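Local coordinates for protein rubber oxygenase (Streptomyces sp., PDB 5O1L) that cleaves the carbon backbone of rubber, poly(cis-1,4-isoprene), by adding dioxygen across its double bonds at a non-covalently bound heme b, at residues Trp34-Ser39 / Ser223-Met228; Gly127-Ala132 / Thr353-Leu358; Tyr274-Trp279 / Asn283-Gln288; Ala360-Leu365 / Val374-Glu379. One frame throughout, in Å; residues are numbered along the deposited sequence.

Contact 1: residues Trp34-Ser39 / Ser223-Met228; sequences WTWSPS and SQADIM. With HEM (protoporphyrin IX containing Fe), chain C.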
# COMPACT_ATOMS: atom_id res chain seq x y z
N TRP A 34 2.89 24.93 -4.09
CA TRP A 34 3.20 23.69 -4.78
C TRP A 34 2.93 22.50 -3.82
O TRP A 34 3.35 22.52 -2.63
CB TRP A 34 4.71 23.64 -5.08
CG TRP A 34 5.24 22.58 -5.89
CD1 TRP A 34 4.63 21.92 -6.89
CD2 TRP A 34 6.56 22.06 -5.86
NE1 TRP A 34 5.47 20.99 -7.46
CE2 TRP A 34 6.66 21.08 -6.82
CE3 TRP A 34 7.66 22.32 -5.06
CZ2 TRP A 34 7.82 20.39 -7.05
CZ3 TRP A 34 8.79 21.67 -5.31
CH2 TRP A 34 8.87 20.69 -6.25
N THR A 35 2.35 21.46 -4.40
CA THR A 35 2.06 20.27 -3.57
C THR A 35 3.31 19.59 -3.00
O THR A 35 3.22 18.94 -1.97
CB THR A 35 1.19 19.33 -4.39
OG1 THR A 35 0.56 18.40 -3.50
CG2 THR A 35 1.91 18.55 -5.36
N TRP A 36 4.47 19.77 -3.67
CA TRP A 36 5.73 19.21 -3.24
C TRP A 36 6.59 20.14 -2.45
O TRP A 36 7.78 19.83 -2.27
CB TRP A 36 6.42 18.41 -4.31
CG TRP A 36 5.62 17.43 -4.97
CD1 TRP A 36 5.26 17.38 -6.25
CD2 TRP A 36 5.12 16.20 -4.37
NE1 TRP A 36 4.59 16.19 -6.55
CE2 TRP A 36 4.49 15.46 -5.39
CE3 TRP A 36 5.22 15.64 -3.08
CZ2 TRP A 36 3.87 14.23 -5.16
CZ3 TRP A 36 4.62 14.40 -2.88
CH2 TRP A 36 4.00 13.71 -3.91
N SER A 37 6.00 21.23 -2.00
CA SER A 37 6.72 22.26 -1.23
C SER A 37 7.20 21.49 0.03
O SER A 37 6.39 20.80 0.68
CB SER A 37 5.83 23.31 -0.71
OG SER A 37 6.66 24.15 0.05
N PRO A 38 8.43 21.67 0.44
CA PRO A 38 8.79 21.08 1.72
C PRO A 38 8.02 21.67 2.89
O PRO A 38 7.96 21.05 3.97
CB PRO A 38 10.29 21.51 1.88
CG PRO A 38 10.78 21.83 0.52
CD PRO A 38 9.60 22.26 -0.27
N SER A 39 7.38 22.82 2.75
CA SER A 39 6.64 23.45 3.83
C SER A 39 5.55 22.63 4.47
O SER A 39 5.25 22.80 5.62
CB SER A 39 6.08 24.79 3.39
OG SER A 39 5.18 24.62 2.31
N SER A 223 9.55 6.39 -8.96
CA SER A 223 10.07 7.64 -8.38
C SER A 223 9.44 7.89 -7.01
O SER A 223 8.46 7.24 -6.64
CB SER A 223 9.74 8.83 -9.30
OG SER A 223 8.35 9.07 -9.30
N GLN A 224 10.02 8.80 -6.25
CA GLN A 224 9.47 9.26 -4.96
C GLN A 224 8.02 9.68 -5.16
O GLN A 224 7.16 9.40 -4.30
CB GLN A 224 10.26 10.46 -4.43
CG GLN A 224 11.70 10.14 -4.03
CD GLN A 224 11.83 9.60 -2.66
OE1 GLN A 224 12.63 8.67 -2.40
NE2 GLN A 224 11.01 10.09 -1.77
N ALA A 225 7.75 10.43 -6.22
CA ALA A 225 6.39 10.88 -6.51
C ALA A 225 5.46 9.68 -6.71
O ALA A 225 4.33 9.66 -6.19
CB ALA A 225 6.36 11.81 -7.75
N ASP A 226 5.92 8.69 -7.45
CA ASP A 226 5.14 7.50 -7.67
C ASP A 226 4.80 6.75 -6.33
O ASP A 226 3.65 6.33 -6.10
CB ASP A 226 5.88 6.51 -8.59
CG ASP A 226 6.11 7.02 -10.02
OD1 ASP A 226 5.26 7.77 -10.50
OD2 ASP A 226 7.05 6.46 -10.65
N ILE A 227 5.78 6.69 -5.46
CA ILE A 227 5.59 6.03 -4.17
C ILE A 227 4.48 6.78 -3.41
O ILE A 227 3.58 6.15 -2.81
CB ILE A 227 6.86 5.87 -3.36
CG1 ILE A 227 7.89 5.02 -4.13
CG2 ILE A 227 6.58 5.31 -1.96
CD1 ILE A 227 9.22 4.99 -3.47
N MET A 228 4.56 8.11 -3.41
CA MET A 228 3.55 8.91 -2.70
C MET A 228 2.15 8.81 -3.29
O MET A 228 1.17 8.81 -2.58
CB MET A 228 4.02 10.34 -2.50
CG MET A 228 5.09 10.43 -1.47
SD MET A 228 4.69 9.71 0.16
CE MET A 228 3.22 10.51 0.50
CHA HEM C . 7.57 -4.83 -4.75
CHB HEM C . 5.35 -2.38 -1.35
CHC HEM C . 5.12 1.43 -4.24
CHD HEM C . 6.40 -1.37 -7.88
C1A HEM C . 7.03 -4.42 -3.59
C2A HEM C . 6.99 -5.28 -2.42
C3A HEM C . 6.33 -4.60 -1.48
C4A HEM C . 6.00 -3.35 -1.98
CMA HEM C . 6.03 -5.15 -0.10
CAA HEM C . 7.57 -6.71 -2.27
CBA HEM C . 6.56 -7.73 -2.82
CGA HEM C . 6.89 -9.08 -2.29
O1A HEM C . 7.83 -9.62 -2.89
O2A HEM C . 6.23 -9.56 -1.28
C1B HEM C . 5.12 -1.09 -1.83
C2B HEM C . 4.51 -0.08 -1.05
C3B HEM C . 4.44 1.01 -1.80
C4B HEM C . 4.99 0.67 -3.10
CMB HEM C . 4.03 -0.19 0.39
CAB HEM C . 4.03 2.37 -1.59
CBB HEM C . 3.52 2.94 -0.38
C1C HEM C . 5.45 1.01 -5.51
C2C HEM C . 5.24 1.83 -6.69
C3C HEM C . 5.64 1.02 -7.70
C4C HEM C . 5.98 -0.27 -7.11
CMC HEM C . 4.83 3.28 -6.71
CAC HEM C . 5.64 1.32 -9.14
CBC HEM C . 5.43 2.52 -9.81
C1D HEM C . 6.81 -2.56 -7.34
C2D HEM C . 7.39 -3.67 -8.12
C3D HEM C . 7.72 -4.63 -7.27
C4D HEM C . 7.39 -4.13 -5.94
CMD HEM C . 7.46 -3.64 -9.60
CAD HEM C . 8.33 -6.01 -7.62
CBD HEM C . 7.17 -6.95 -7.94
CGD HEM C . 7.74 -8.31 -8.36
O1D HEM C . 7.45 -9.29 -7.64
O2D HEM C . 8.48 -8.47 -9.37
NA HEM C . 6.44 -3.23 -3.29
NB HEM C . 5.36 -0.59 -3.05
NC HEM C . 5.87 -0.27 -5.76
ND HEM C . 6.91 -2.85 -6.02
FE HEM C . 6.17 -1.73 -4.54

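Contact 2: residues Gly127-Ala132 / Thr353-Leu358; sequences GIYVGA and TAWPLL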
# COMPACT_ATOMS: atom_id res chain seq x y z
N GLY A 127 -10.30 -3.55 12.18
CA GLY A 127 -9.66 -4.43 11.20
C GLY A 127 -10.50 -4.90 10.06
O GLY A 127 -9.99 -5.01 8.95
N ILE A 128 -11.77 -5.19 10.27
CA ILE A 128 -12.60 -5.59 9.11
C ILE A 128 -12.66 -4.47 8.06
O ILE A 128 -12.59 -4.71 6.84
CB ILE A 128 -14.00 -6.06 9.54
CG1 ILE A 128 -14.72 -6.68 8.33
CG2 ILE A 128 -14.78 -5.01 10.20
CD1 ILE A 128 -16.05 -7.26 8.75
N TYR A 129 -12.79 -3.22 8.55
CA TYR A 129 -12.91 -2.09 7.65
C TYR A 129 -11.61 -1.76 6.97
O TYR A 129 -11.55 -1.65 5.75
CB TYR A 129 -13.44 -0.83 8.38
CG TYR A 129 -14.70 -1.14 9.16
CD1 TYR A 129 -15.81 -1.60 8.49
CD2 TYR A 129 -14.71 -1.02 10.55
CE1 TYR A 129 -16.93 -2.01 9.17
CE2 TYR A 129 -15.84 -1.38 11.25
CZ TYR A 129 -16.95 -1.86 10.53
OH TYR A 129 -18.17 -2.31 11.15
N VAL A 130 -10.53 -1.68 7.76
CA VAL A 130 -9.22 -1.39 7.15
C VAL A 130 -8.81 -2.48 6.18
O VAL A 130 -8.29 -2.24 5.08
CB VAL A 130 -8.21 -1.18 8.24
CG1 VAL A 130 -6.88 -0.99 7.78
CG2 VAL A 130 -8.55 0.01 9.12
N GLY A 131 -9.02 -3.71 6.59
CA GLY A 131 -8.57 -4.84 5.77
C GLY A 131 -9.37 -4.91 4.48
O GLY A 131 -8.83 -5.25 3.41
N ALA A 132 -10.67 -4.65 4.55
CA ALA A 132 -11.50 -4.68 3.35
C ALA A 132 -11.12 -3.53 2.42
O ALA A 132 -11.07 -3.67 1.21
CB ALA A 132 -12.97 -4.60 3.71
N THR A 353 -27.64 1.86 1.41
CA THR A 353 -28.65 2.13 2.41
C THR A 353 -28.36 1.47 3.74
O THR A 353 -28.76 2.01 4.79
CB THR A 353 -30.11 1.95 1.96
OG1 THR A 353 -30.41 0.61 1.72
CG2 THR A 353 -30.27 2.65 0.67
N ALA A 354 -27.72 0.30 3.75
CA ALA A 354 -27.64 -0.45 5.00
C ALA A 354 -26.24 -0.64 5.54
O ALA A 354 -26.09 -0.90 6.74
CB ALA A 354 -28.28 -1.81 4.84
N TRP A 355 -25.20 -0.51 4.73
CA TRP A 355 -23.86 -0.71 5.28
C TRP A 355 -23.56 0.29 6.40
O TRP A 355 -23.01 -0.13 7.42
CB TRP A 355 -22.77 -0.61 4.19
CG TRP A 355 -21.34 -0.80 4.67
CD1 TRP A 355 -20.31 0.14 4.74
CD2 TRP A 355 -20.76 -2.04 5.07
NE1 TRP A 355 -19.21 -0.47 5.21
CE2 TRP A 355 -19.43 -1.81 5.38
CE3 TRP A 355 -21.25 -3.33 5.15
CZ2 TRP A 355 -18.57 -2.83 5.82
CZ3 TRP A 355 -20.37 -4.39 5.60
CH2 TRP A 355 -19.08 -4.09 5.95
N PRO A 356 -24.00 1.55 6.28
CA PRO A 356 -23.72 2.46 7.43
C PRO A 356 -24.47 2.03 8.69
O PRO A 356 -24.03 2.39 9.78
CB PRO A 356 -24.18 3.81 6.93
CG PRO A 356 -24.26 3.72 5.45
CD PRO A 356 -24.45 2.28 5.09
N LEU A 357 -25.56 1.29 8.57
CA LEU A 357 -26.27 0.79 9.74
C LEU A 357 -25.51 -0.32 10.39
O LEU A 357 -25.45 -0.40 11.62
CB LEU A 357 -27.70 0.33 9.41
CG LEU A 357 -28.57 1.42 8.78
CD1 LEU A 357 -29.82 0.77 8.25
CD2 LEU A 357 -28.82 2.46 9.86
N LEU A 358 -24.90 -1.17 9.57
CA LEU A 358 -24.08 -2.26 10.14
C LEU A 358 -22.91 -1.63 10.86
O LEU A 358 -22.54 -2.04 11.93
CB LEU A 358 -23.58 -3.16 9.05
CG LEU A 358 -24.43 -4.42 8.86
CD1 LEU A 358 -25.73 -4.08 8.25
CD2 LEU A 358 -23.72 -5.52 8.06

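Contact 3: residues Tyr274-Trp279 / Asn283-Gln288; sequences YIPATW and NAQSKQ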
# COMPACT_ATOMS: atom_id res chain seq x y z
N TYR A 274 8.94 14.89 1.29
CA TYR A 274 7.77 14.52 0.49
C TYR A 274 6.65 13.86 1.27
O TYR A 274 5.61 13.53 0.71
CB TYR A 274 8.17 13.63 -0.73
CG TYR A 274 9.27 14.27 -1.56
CD1 TYR A 274 9.21 15.55 -2.02
CD2 TYR A 274 10.41 13.56 -1.80
CE1 TYR A 274 10.20 16.09 -2.79
CE2 TYR A 274 11.45 14.08 -2.54
CZ TYR A 274 11.30 15.36 -3.02
OH TYR A 274 12.35 15.92 -3.79
N ILE A 275 6.86 13.60 2.53
CA ILE A 275 5.81 12.94 3.36
C ILE A 275 4.93 14.00 3.98
O ILE A 275 5.45 14.91 4.63
CB ILE A 275 6.48 12.10 4.50
CG1 ILE A 275 7.50 11.09 3.94
CG2 ILE A 275 5.42 11.45 5.35
CD1 ILE A 275 8.30 10.40 5.00
N PRO A 276 3.62 13.97 3.78
CA PRO A 276 2.78 15.01 4.37
C PRO A 276 2.81 15.03 5.85
O PRO A 276 2.78 13.99 6.48
CB PRO A 276 1.34 14.73 3.87
CG PRO A 276 1.44 13.45 3.17
CD PRO A 276 2.86 12.97 3.05
N ALA A 277 2.85 16.23 6.45
CA ALA A 277 2.94 16.34 7.90
C ALA A 277 1.61 16.20 8.66
O ALA A 277 1.60 15.81 9.82
CB ALA A 277 3.56 17.69 8.37
N THR A 278 0.52 16.45 7.94
CA THR A 278 -0.81 16.51 8.49
C THR A 278 -1.84 15.91 7.57
O THR A 278 -1.58 15.77 6.38
CB THR A 278 -1.23 18.00 8.73
OG1 THR A 278 -1.30 18.68 7.47
CG2 THR A 278 -0.30 18.68 9.68
N TRP A 279 -3.02 15.52 8.14
CA TRP A 279 -4.10 15.11 7.30
C TRP A 279 -4.56 16.16 6.31
O TRP A 279 -4.87 15.82 5.21
CB TRP A 279 -5.30 14.64 8.07
CG TRP A 279 -5.18 13.25 8.56
CD1 TRP A 279 -5.13 12.84 9.86
CD2 TRP A 279 -4.96 12.10 7.75
NE1 TRP A 279 -5.03 11.48 9.88
CE2 TRP A 279 -4.89 10.99 8.61
CE3 TRP A 279 -4.84 11.88 6.38
CZ2 TRP A 279 -4.64 9.71 8.13
CZ3 TRP A 279 -4.58 10.60 5.95
CH2 TRP A 279 -4.49 9.55 6.83
N ASN A 283 -4.73 15.19 2.44
CA ASN A 283 -6.00 15.15 1.75
C ASN A 283 -5.96 16.08 0.52
O ASN A 283 -6.41 15.70 -0.54
CB ASN A 283 -7.13 15.56 2.69
CG ASN A 283 -7.45 14.51 3.74
OD1 ASN A 283 -7.21 13.36 3.49
ND2 ASN A 283 -7.97 14.90 4.84
N ALA A 284 -5.31 17.23 0.72
CA ALA A 284 -5.21 18.13 -0.44
C ALA A 284 -4.30 17.60 -1.53
O ALA A 284 -4.63 17.68 -2.70
CB ALA A 284 -4.71 19.46 0.06
N GLN A 285 -3.21 16.97 -1.13
CA GLN A 285 -2.30 16.36 -2.08
C GLN A 285 -2.92 15.22 -2.88
O GLN A 285 -2.74 15.14 -4.09
CB GLN A 285 -1.01 15.97 -1.45
CG GLN A 285 0.02 15.39 -2.38
CD GLN A 285 1.30 15.18 -1.70
OE1 GLN A 285 1.56 14.17 -1.06
NE2 GLN A 285 2.13 16.23 -1.67
N SER A 286 -3.64 14.33 -2.22
CA SER A 286 -4.30 13.22 -2.91
C SER A 286 -5.19 13.71 -4.05
O SER A 286 -5.17 13.12 -5.12
CB SER A 286 -5.06 12.45 -1.88
OG SER A 286 -5.68 11.32 -2.57
N LYS A 287 -5.91 14.81 -3.80
CA LYS A 287 -6.80 15.34 -4.85
C LYS A 287 -6.03 15.76 -6.08
O LYS A 287 -6.56 15.63 -7.17
CB LYS A 287 -7.60 16.51 -4.30
CG LYS A 287 -8.67 16.07 -3.38
CD LYS A 287 -9.43 17.28 -2.77
CE LYS A 287 -10.54 16.83 -1.83
NZ LYS A 287 -10.06 16.28 -0.51
N GLN A 288 -4.80 16.23 -5.91
CA GLN A 288 -4.00 16.71 -7.02
C GLN A 288 -3.16 15.64 -7.66
O GLN A 288 -2.86 15.69 -8.85
CB GLN A 288 -3.08 17.79 -6.54
CG GLN A 288 -2.74 18.80 -7.60
CD GLN A 288 -1.90 19.89 -6.97
OE1 GLN A 288 -2.39 20.77 -6.26
NE2 GLN A 288 -0.66 19.80 -7.21
O HOH W 1 4.22 16.22 0.59

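Contact 4: residues Ala360-Leu365 / Val374-Glu379; sequences AFREGL and VLWTLE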
# COMPACT_ATOMS: atom_id res chain seq x y z
N ALA A 360 -22.70 1.42 12.23
CA ALA A 360 -23.16 1.99 13.48
C ALA A 360 -23.46 0.97 14.54
O ALA A 360 -23.21 1.16 15.71
CB ALA A 360 -24.36 2.86 13.23
N PHE A 361 -24.03 -0.16 14.13
CA PHE A 361 -24.27 -1.26 15.09
C PHE A 361 -22.94 -1.78 15.66
O PHE A 361 -22.80 -1.99 16.86
CB PHE A 361 -25.02 -2.39 14.38
CG PHE A 361 -25.18 -3.61 15.22
CD1 PHE A 361 -25.95 -3.54 16.35
CD2 PHE A 361 -24.58 -4.79 14.84
CE1 PHE A 361 -26.09 -4.65 17.16
CE2 PHE A 361 -24.77 -5.94 15.61
CZ PHE A 361 -25.46 -5.84 16.77
N ARG A 362 -21.97 -2.03 14.78
CA ARG A 362 -20.67 -2.56 15.27
C ARG A 362 -19.90 -1.58 16.15
O ARG A 362 -19.17 -1.99 17.01
CB ARG A 362 -19.83 -3.00 14.11
CG ARG A 362 -20.41 -4.18 13.32
CD ARG A 362 -20.61 -5.34 14.18
NE ARG A 362 -21.10 -6.47 13.35
CZ ARG A 362 -21.55 -7.59 13.90
NH1 ARG A 362 -21.54 -7.73 15.19
NH2 ARG A 362 -21.93 -8.54 13.10
N GLU A 363 -20.16 -0.30 15.90
CA GLU A 363 -19.64 0.78 16.76
C GLU A 363 -20.39 1.00 18.02
O GLU A 363 -20.01 1.88 18.80
CB GLU A 363 -19.62 2.09 15.91
CG GLU A 363 -18.57 1.99 14.85
CD GLU A 363 -17.17 2.07 15.49
OE1 GLU A 363 -16.99 2.03 16.76
OE2 GLU A 363 -16.22 2.29 14.76
N GLY A 364 -21.44 0.25 18.27
CA GLY A 364 -22.17 0.32 19.51
C GLY A 364 -23.11 1.51 19.60
O GLY A 364 -23.56 1.84 20.71
N LEU A 365 -23.51 2.09 18.48
CA LEU A 365 -24.28 3.29 18.50
C LEU A 365 -25.77 3.10 18.34
O LEU A 365 -26.53 4.04 18.67
CB LEU A 365 -23.83 4.21 17.33
CG LEU A 365 -22.37 4.63 17.39
CD1 LEU A 365 -22.04 5.39 16.10
CD2 LEU A 365 -22.11 5.43 18.61
N VAL A 374 -28.61 -10.28 3.05
CA VAL A 374 -27.34 -10.34 2.27
C VAL A 374 -26.30 -9.37 2.92
O VAL A 374 -25.12 -9.54 2.73
CB VAL A 374 -27.55 -10.04 0.78
CG1 VAL A 374 -28.04 -8.60 0.54
CG2 VAL A 374 -26.32 -10.29 -0.06
N LEU A 375 -26.74 -8.34 3.64
CA LEU A 375 -25.76 -7.47 4.33
C LEU A 375 -24.97 -8.25 5.31
O LEU A 375 -23.77 -8.01 5.41
CB LEU A 375 -26.41 -6.24 4.99
CG LEU A 375 -26.47 -5.00 4.12
CD1 LEU A 375 -25.11 -4.32 4.01
CD2 LEU A 375 -27.00 -5.30 2.73
N TRP A 376 -25.60 -9.09 6.08
CA TRP A 376 -24.86 -9.87 7.08
C TRP A 376 -23.96 -10.87 6.39
O TRP A 376 -22.82 -11.11 6.85
CB TRP A 376 -25.81 -10.53 8.06
CG TRP A 376 -26.65 -9.55 8.80
CD1 TRP A 376 -27.99 -9.42 8.66
CD2 TRP A 376 -26.26 -8.61 9.77
NE1 TRP A 376 -28.46 -8.44 9.47
CE2 TRP A 376 -27.44 -7.92 10.19
CE3 TRP A 376 -25.03 -8.25 10.36
CZ2 TRP A 376 -27.43 -6.94 11.18
CZ3 TRP A 376 -25.02 -7.24 11.32
CH2 TRP A 376 -26.22 -6.62 11.74
N THR A 377 -24.41 -11.46 5.28
CA THR A 377 -23.58 -12.36 4.50
C THR A 377 -22.35 -11.64 3.96
O THR A 377 -21.25 -12.19 3.97
CB THR A 377 -24.45 -12.92 3.32
OG1 THR A 377 -25.53 -13.66 3.95
CG2 THR A 377 -23.66 -13.77 2.37
N LEU A 378 -22.52 -10.46 3.44
CA LEU A 378 -21.44 -9.66 2.91
C LEU A 378 -20.45 -9.33 4.03
O LEU A 378 -19.23 -9.51 3.84
CB LEU A 378 -22.00 -8.35 2.33
CG LEU A 378 -20.91 -7.32 1.94
CD1 LEU A 378 -19.97 -7.82 0.84
CD2 LEU A 378 -21.61 -6.05 1.51
N GLU A 379 -20.95 -8.86 5.17
CA GLU A 379 -20.07 -8.55 6.27
C GLU A 379 -19.22 -9.76 6.66
O GLU A 379 -18.00 -9.63 6.90
CB GLU A 379 -20.87 -8.01 7.47
CG GLU A 379 -19.98 -7.65 8.63
CD GLU A 379 -20.74 -7.39 9.90
OE1 GLU A 379 -21.56 -8.23 10.33
OE2 GLU A 379 -20.51 -6.33 10.54

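Contact 1: residues Trp34-Ser39 / Ser223-Met228
The apolar part of this contact rests on Trp36, whose six-membered ring reaches from the N-terminal loop onto the first turn of helix 224-244, a buried turn that has the heme nearby as well. Trp36 CH2 lies 3.7 Å from Met228 CB, which sits at the ring edge close to the indole plane. Ala225 CB approaches Trp36 CZ2 at 4.3 Å, from an oblique direction. With CG beside the backbone N (chi1 -50°), the indole of Trp36 points at the helix, while the thioether of Met228 curls away after the CB contact. Within the loop, Thr35 CG2 lies over one face of the Trp36 ring, offset toward the rim, and Trp36 itself sits within a type I beta turn from Trp34 to Ser37, closed by Ser37 N bonding Trp34 O.

Polar bonds organise the helix start. Ser223 and Asp226 form a capping box: Asp226 N gives its hydrogen to Ser223 OG at 3.1 Å, and Ser223 N returns one to Asp226 OD2 at 3.0 Å, meeting the anti side well out of the carboxylate plane. The same carboxylate makes a salt bridge to Arg147 and accepts from Gln218.

Of the two segments, the helix is the one that meets the heme. The Asp226 carbonyl O is 3.3 Å from the heme methyl CMC, and Ile227 CG2 packs 3.9 Å from the heme vinyl carbon CAB.

Contact 2: residues Gly127-Ala132 / Thr353-Leu358
One face of the Tyr129 ring is covered by its own neighbour, Ile128 CG2, which sits over the ring centre 3.7 Å above the plane, while the edge is met by the indole of Trp355. The indole carbon CZ2 of Trp355 lies near the phenol plane, 3.8 Å from Tyr129 CE1 and 4.0 Å from Tyr129 CD1. Relative to the indole, the phenol comes in obliquely, so a single benzo corner rather than a broad ring overlap carries the touch. Trp355 extends toward helix 127-142 because its CG stands anti to the backbone N (chi1 -180°). Tyr129 instead turns its CG beside the backbone N, and its ring end draws nearer to the partner helix than its CB direction alone would bring it.

Two helices of the all-helical catalytic domain, 127-142 and 345-362, are thereby bridged by aromatic side chains across a backbone separation of 11.3 Å between Tyr129 CA and Trp355 CA. The indole belongs to a larger aromatic cluster, making edge-to-face pairs with Trp245 and Phe326.

Next to this core the contact thins. Tyr129 OH comes no nearer than 4.4 Å to Leu358 O, and the leucine side chain stays farther off. Helix 345-362 is kinked here: Pro356 has no N-H to give and Leu357 N bonds only weakly to Ala354 O, although Leu358 N still bonds Ala354 O at 3.1 Å.

Contact 3: residues Tyr274-Trp279 / Asn283-Gln288
Asn283 carries its CG beside the backbone N (chi1 -72°), a torsion that folds the amide back along the helix toward Trp279, one turn earlier. The indole of Trp279 takes a similar first torsion, and Trp279 CE3 comes 4.0 Å from Asn283 OD1, with ring and amide planes only 19° apart. The oxygen lies obliquely to the ring: the planes are close to parallel, but the side chains cross and do not stack. Asn283 ND2 also comes near the Trp279 carbonyl, but at a poor angle for bonding. That carbonyl oxygen is taken instead by Asn283 N, 2.8 Å from Trp279 O, in an i to i+4 bond of the opening turn of the helix. The indole NE1 is satisfied by the carbonyl of Ala254 on helix 251-267.

Gln285 is the second group in play. Its chain is extended, with CG anti to N (chi1 -177°), and carries the amide toward the incoming loop. There Pro276 CG lies 4.3 Å from Gln285 OE1. A water joins the two segments, accepting from Gln285 NE2 at 3.1 Å and donating weakly to Tyr274 O at 3.0 Å. Both ends of the Gln285 amide have direct partners as well: OE1 bonds His232 and NE2 bonds Thr35, which fixes the rotation of this buried group. Tyr274 directs its ring away, its hydroxyl bonded to the carbonyl of Val49.

An irregular length of loop thus lies against the first turns of helix 279-289, and Thr278 is the N-cap of that helix, its OG1 accepting from Ala281 N.

Contact 4: residues Ala360-Leu365 / Val374-Glu379
Arg362 and Glu379 approach from opposite directions and pair side-on through NE and NH2, in a short, two-bond salt bridge. Arg362 NE donates to Glu379 OE2 at 2.9 Å and Arg362 NH2 to Glu379 OE1 at 2.8 Å, the latter bond almost straight at 173°. Both oxygens are met on their syn sides and lie near the guanidinium plane, although the two flat groups are twisted 34° from each other. A bend at chi2 (-58°) turns the arginine tip toward the carboxylate, which reaches out on an extended chain. The paired bonds fix the rotation of the guanidinium, and Phe361 CE2 lies over one of its faces, toward the rim.

This pairing is close-fitting although Arg362 is exposed to solvent; the partly exposed aromatic residues touch at longer range. Trp376 CH2 stands 4.0 Å from Phe361 CD2, the two side chains crossing at about a right angle, and Arg362 NH2 passes Trp376 CZ3 obliquely at 3.8 Å.

Helix 345-362 ends here in a Schellman motif at Gly364, and the chain returns as helix 373-393. Helix 127-142 adjoins both partners, Tyr129 touching Arg362 and Ile128 touching Glu379.

From the N terminus, the loop at 34-39 is first to be tied down, when contact 1 joins it to the start of helix 224-244 beside the heme. Contact 2 opens inside that long loop, at helix 127-142, and closes beyond it on helix 345-362, so the two cross. Contact 3, a short local closure at 274-279 and 283-288, is nested within contact 2 and follows contact 1 in sequence, yet touches it in space through Thr35 and Gln285. Contact 4 comes last, joining helices 345-362 and 373-393; it shares helix 345-362 with contact 2, and the two touch. Contacts 1 and 4 lie on opposite sides of the chain's centre.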